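Local coordinates for protein putative branched-chain amino acid ABC transporter (Chromobacterium violaceum, PDB 4PYR) that is a putative LppC-type lipoprotein of periplasmic-binding-protein fold that binds glutathione and may regulate an enzyme, at residues L214-M227 with D287-M299. Residues are numbered along the deposited sequence; the frame is centred on the assembly and turned at random. Where two conformers were deposited one is given.
Sequences LAGVRFIDMPWFLM and DRAFERQLPAGVM
F219 and G297 form the antiparallel hydrogen-bonded pair at the middle of strands 218-220 and 296-298, whose axes approach to 4.5 Å at 141°. The bond from G297 N to F219 O is 2.7 Å, its return from F219 N to G297 O 2.9 Å; R218 with V298 and I220 with A296 flank it as non-hydrogen-bonded pairs. Beyond them M299 N donates to V217 O, and G216 N, third in the type II turn L214-V217, to M299 O over 3.1 Å. Glycine fits there: the turn asks for positive phi (91°), at which a side chain would jam against the preceding carbonyl.

In one of its two conformers M299 folds back through bends at chi2 and chi3, bringing SE over one face of the F219 ring, 3.7 Å from the centroid and offset toward the rim. This Met-aromatic contact, resting on that conformer, uses selenium in place of methionine's sulfur; the long, flexible chain suits it. G297, lacking a side chain, lets F219 and L226 close over the strand. In this two-lobed periplasmic-binding-protein fold, 296-298 adds an antiparallel strand beside 218-220, the last parallel strand of one lobe; its segment arrives from the other lobe, where R288 and F290 bond to S101.

P295 accepts a weak bond from D221 N through its carbonyl; its compact ring sets CD 3.7 Å from P223 CD, roughly at right angles, and CB against M227 SE. Branched I220 sets CB 4.1 Å from L294 CB. A water links D221 OD1 to R292 NH1; R249 also pairs with the carboxylate, E109 with the guanidinium.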
# COMPACT_ATOMS: atom_id res chain seq x y z
N LEU A 214 -10.19 -9.61 -17.38
CA LEU A 214 -10.14 -8.25 -16.79
C LEU A 214 -9.50 -7.22 -17.73
O LEU A 214 -9.31 -6.08 -17.42
CB LEU A 214 -9.42 -8.31 -15.45
CG LEU A 214 -10.25 -8.97 -14.33
CD1 LEU A 214 -9.43 -9.34 -13.11
CD2 LEU A 214 -11.55 -8.22 -14.04
N ALA A 215 -9.20 -7.62 -18.95
CA ALA A 215 -8.60 -6.74 -19.97
C ALA A 215 -9.43 -5.49 -20.14
O ALA A 215 -10.65 -5.52 -20.28
CB ALA A 215 -8.47 -7.44 -21.29
N GLY A 216 -8.74 -4.37 -20.11
CA GLY A 216 -9.42 -3.08 -20.28
C GLY A 216 -9.88 -2.41 -19.01
O GLY A 216 -10.27 -1.25 -19.04
N VAL A 217 -9.85 -3.12 -17.88
CA VAL A 217 -10.19 -2.51 -16.61
C VAL A 217 -9.11 -1.49 -16.27
O VAL A 217 -7.91 -1.78 -16.36
CB VAL A 217 -10.28 -3.56 -15.51
CG1 VAL A 217 -10.45 -2.89 -14.14
CG2 VAL A 217 -11.47 -4.51 -15.80
N ARG A 218 -9.56 -0.32 -15.85
CA ARG A 218 -8.63 0.74 -15.46
C ARG A 218 -8.38 0.55 -13.96
O ARG A 218 -9.28 0.30 -13.17
CB ARG A 218 -9.24 2.12 -15.72
CG ARG A 218 -9.56 2.41 -17.18
CD ARG A 218 -9.90 3.87 -17.44
NE ARG A 218 -9.89 4.22 -18.86
CZ ARG A 218 -8.79 4.51 -19.55
NH1 ARG A 218 -7.59 4.50 -18.97
NH2 ARG A 218 -8.87 4.79 -20.85
N PHE A 219 -7.13 0.58 -13.55
CA PHE A 219 -6.83 0.37 -12.14
C PHE A 219 -5.64 1.23 -11.72
O PHE A 219 -4.99 1.85 -12.54
CB PHE A 219 -6.59 -1.12 -11.89
CG PHE A 219 -5.28 -1.63 -12.44
CD1 PHE A 219 -5.10 -1.82 -13.79
CD2 PHE A 219 -4.23 -1.94 -11.58
CE1 PHE A 219 -3.90 -2.26 -14.29
CE2 PHE A 219 -3.03 -2.44 -12.08
CZ PHE A 219 -2.85 -2.57 -13.43
N ILE A 220 -5.44 1.32 -10.41
CA ILE A 220 -4.29 2.01 -9.85
C ILE A 220 -3.42 1.02 -9.13
O ILE A 220 -3.90 0.05 -8.52
CB ILE A 220 -4.71 3.20 -8.92
CG1 ILE A 220 -5.64 2.74 -7.81
CG2 ILE A 220 -5.41 4.28 -9.74
CD1 ILE A 220 -5.94 3.84 -6.81
N ASP A 221 -2.12 1.22 -9.24
CA ASP A 221 -1.15 0.37 -8.58
C ASP A 221 0.19 1.10 -8.55
O ASP A 221 0.31 2.20 -9.06
CB ASP A 221 -1.03 -0.99 -9.32
CG ASP A 221 -0.62 -2.15 -8.41
OD1 ASP A 221 -0.13 -1.96 -7.30
OD2 ASP A 221 -0.81 -3.33 -8.84
N MSE A 222 1.18 0.45 -7.98
CA MSE A 222 2.51 0.98 -7.87
C MSE A 222 3.20 1.32 -9.17
O MSE A 222 3.11 0.57 -10.13
CB MSE A 222 3.41 -0.05 -7.23
CG MSE A 222 2.94 -0.43 -5.85
SE MSE A 222 4.37 -1.53 -5.09
CE MSE A 222 3.54 -1.51 -3.29
N PRO A 223 3.95 2.43 -9.20
CA PRO A 223 4.90 2.68 -10.31
C PRO A 223 5.79 1.48 -10.60
O PRO A 223 6.13 1.21 -11.78
CB PRO A 223 5.74 3.86 -9.78
CG PRO A 223 4.78 4.57 -8.92
CD PRO A 223 3.99 3.51 -8.19
N TRP A 224 6.12 0.73 -9.55
CA TRP A 224 6.96 -0.44 -9.69
C TRP A 224 6.44 -1.40 -10.79
O TRP A 224 7.26 -2.03 -11.51
CB TRP A 224 7.04 -1.17 -8.35
CG TRP A 224 8.00 -2.32 -8.35
CD1 TRP A 224 7.69 -3.65 -8.22
CD2 TRP A 224 9.42 -2.25 -8.43
NE1 TRP A 224 8.84 -4.40 -8.24
CE2 TRP A 224 9.91 -3.56 -8.35
CE3 TRP A 224 10.32 -1.20 -8.57
CZ2 TRP A 224 11.27 -3.85 -8.44
CZ3 TRP A 224 11.66 -1.50 -8.64
CH2 TRP A 224 12.11 -2.79 -8.57
N PHE A 225 5.12 -1.52 -10.90
CA PHE A 225 4.49 -2.34 -11.94
C PHE A 225 4.09 -1.54 -13.18
O PHE A 225 4.19 -2.03 -14.32
CB PHE A 225 3.21 -3.03 -11.38
CG PHE A 225 3.46 -3.89 -10.16
CD1 PHE A 225 4.32 -4.94 -10.19
CD2 PHE A 225 2.81 -3.61 -8.99
CE1 PHE A 225 4.52 -5.72 -9.06
CE2 PHE A 225 3.04 -4.35 -7.85
CZ PHE A 225 3.87 -5.42 -7.89
N LEU A 226 3.58 -0.33 -13.00
CA LEU A 226 2.93 0.40 -14.08
C LEU A 226 3.81 1.38 -14.87
O LEU A 226 3.38 1.86 -15.91
CB LEU A 226 1.71 1.15 -13.53
CG LEU A 226 0.62 0.28 -12.96
CD1 LEU A 226 -0.50 1.12 -12.41
CD2 LEU A 226 0.11 -0.70 -14.02
N MSE A 227 4.98 1.74 -14.33
CA MSE A 227 5.80 2.79 -14.92
C MSE A 227 7.23 2.32 -15.01
O MSE A 227 8.08 2.74 -14.25
CB MSE A 227 5.69 4.01 -14.00
CG MSE A 227 4.30 4.60 -14.03
SE MSE A 227 4.28 6.24 -12.92
CE MSE A 227 5.46 7.38 -14.01
N ASP A 287 -2.05 10.56 10.93
CA ASP A 287 -1.48 9.46 11.73
C ASP A 287 0.05 9.32 11.43
O ASP A 287 0.60 8.26 11.64
CB ASP A 287 -2.21 8.10 11.42
CG ASP A 287 -3.59 7.96 12.08
OD1 ASP A 287 -3.67 7.85 13.32
OD2 ASP A 287 -4.63 7.85 11.36
N ARG A 288 0.72 10.40 10.99
CA ARG A 288 2.15 10.36 10.59
C ARG A 288 2.41 9.15 9.66
O ARG A 288 3.50 8.53 9.69
CB ARG A 288 3.10 10.28 11.80
CG ARG A 288 3.58 11.64 12.32
CD ARG A 288 4.51 11.47 13.52
NE ARG A 288 3.88 10.63 14.53
CZ ARG A 288 2.90 11.02 15.33
NH1 ARG A 288 2.48 12.27 15.30
NH2 ARG A 288 2.37 10.17 16.21
N ALA A 289 1.43 8.88 8.80
CA ALA A 289 1.57 7.85 7.78
C ALA A 289 1.92 8.55 6.47
O ALA A 289 1.33 9.60 6.14
CB ALA A 289 0.28 7.06 7.62
N PHE A 290 2.87 7.99 5.75
CA PHE A 290 3.22 8.46 4.41
C PHE A 290 2.15 7.94 3.50
O PHE A 290 2.01 6.73 3.38
CB PHE A 290 4.59 7.97 3.99
CG PHE A 290 5.69 8.74 4.57
CD1 PHE A 290 6.10 9.93 3.98
CD2 PHE A 290 6.29 8.35 5.77
CE1 PHE A 290 7.08 10.72 4.57
CE2 PHE A 290 7.28 9.13 6.36
CZ PHE A 290 7.68 10.31 5.76
N GLU A 291 1.34 8.83 2.95
CA GLU A 291 0.33 8.40 2.03
C GLU A 291 0.91 8.24 0.63
O GLU A 291 1.93 8.85 0.30
CB GLU A 291 -0.90 9.30 2.09
CG GLU A 291 -1.47 9.37 3.51
CD GLU A 291 -2.58 10.37 3.66
OE1 GLU A 291 -2.70 11.29 2.80
OE2 GLU A 291 -3.34 10.24 4.66
N ARG A 292 0.32 7.33 -0.13
CA ARG A 292 0.84 6.88 -1.40
C ARG A 292 -0.10 7.24 -2.52
O ARG A 292 -1.22 6.71 -2.60
CB ARG A 292 0.96 5.35 -1.47
CG ARG A 292 1.99 4.65 -0.63
CD ARG A 292 2.13 3.22 -1.10
NE ARG A 292 0.88 2.51 -1.01
CZ ARG A 292 0.37 1.65 -1.92
NH1 ARG A 292 0.98 1.40 -3.07
NH2 ARG A 292 -0.77 1.08 -1.65
N GLN A 293 0.37 8.08 -3.42
CA GLN A 293 -0.41 8.55 -4.56
C GLN A 293 0.02 7.69 -5.74
O GLN A 293 1.20 7.59 -6.05
CB GLN A 293 -0.10 10.00 -4.82
CG GLN A 293 -1.24 10.84 -5.31
CD GLN A 293 -0.84 12.29 -5.41
OE1 GLN A 293 -1.43 13.19 -4.76
NE2 GLN A 293 0.24 12.53 -6.15
N LEU A 294 -0.95 7.06 -6.40
CA LEU A 294 -0.65 6.01 -7.37
C LEU A 294 -1.04 6.42 -8.79
O LEU A 294 -2.09 7.04 -8.99
CB LEU A 294 -1.42 4.73 -7.06
CG LEU A 294 -1.16 4.08 -5.70
CD1 LEU A 294 -2.03 2.84 -5.61
CD2 LEU A 294 0.29 3.74 -5.51
N PRO A 295 -0.25 5.97 -9.77
CA PRO A 295 -0.58 6.11 -11.17
C PRO A 295 -1.69 5.10 -11.60
O PRO A 295 -1.95 4.08 -10.92
CB PRO A 295 0.74 5.78 -11.87
CG PRO A 295 1.36 4.78 -10.95
CD PRO A 295 0.99 5.21 -9.57
N ALA A 296 -2.35 5.43 -12.70
CA ALA A 296 -3.35 4.56 -13.28
C ALA A 296 -2.75 3.75 -14.39
O ALA A 296 -1.80 4.13 -15.02
CB ALA A 296 -4.51 5.37 -13.82
N GLY A 297 -3.37 2.61 -14.61
CA GLY A 297 -3.00 1.65 -15.61
C GLY A 297 -4.23 1.03 -16.19
O GLY A 297 -5.34 1.28 -15.73
N VAL A 298 -4.03 0.22 -17.24
CA VAL A 298 -5.11 -0.51 -17.86
C VAL A 298 -4.65 -1.95 -17.90
O VAL A 298 -3.55 -2.24 -18.37
CB VAL A 298 -5.43 0.03 -19.29
CG1 VAL A 298 -6.42 -0.86 -20.00
CG2 VAL A 298 -5.98 1.44 -19.23
N MSE A 299 -5.50 -2.84 -17.38
CA MSE A 299 -5.17 -4.28 -17.33
C MSE A 299 -4.91 -4.83 -18.72
O MSE A 299 -5.66 -4.54 -19.66
CB MSE A 299 -6.33 -5.05 -16.69
CG MSE A 299 -6.52 -4.83 -15.17
SE MSE A 299 -5.05 -5.50 -14.02
CE MSE A 299 -5.42 -7.43 -14.22
O HOH W 1 -6.49 3.93 -16.40
O HOH W 2 -0.40 -0.73 -4.80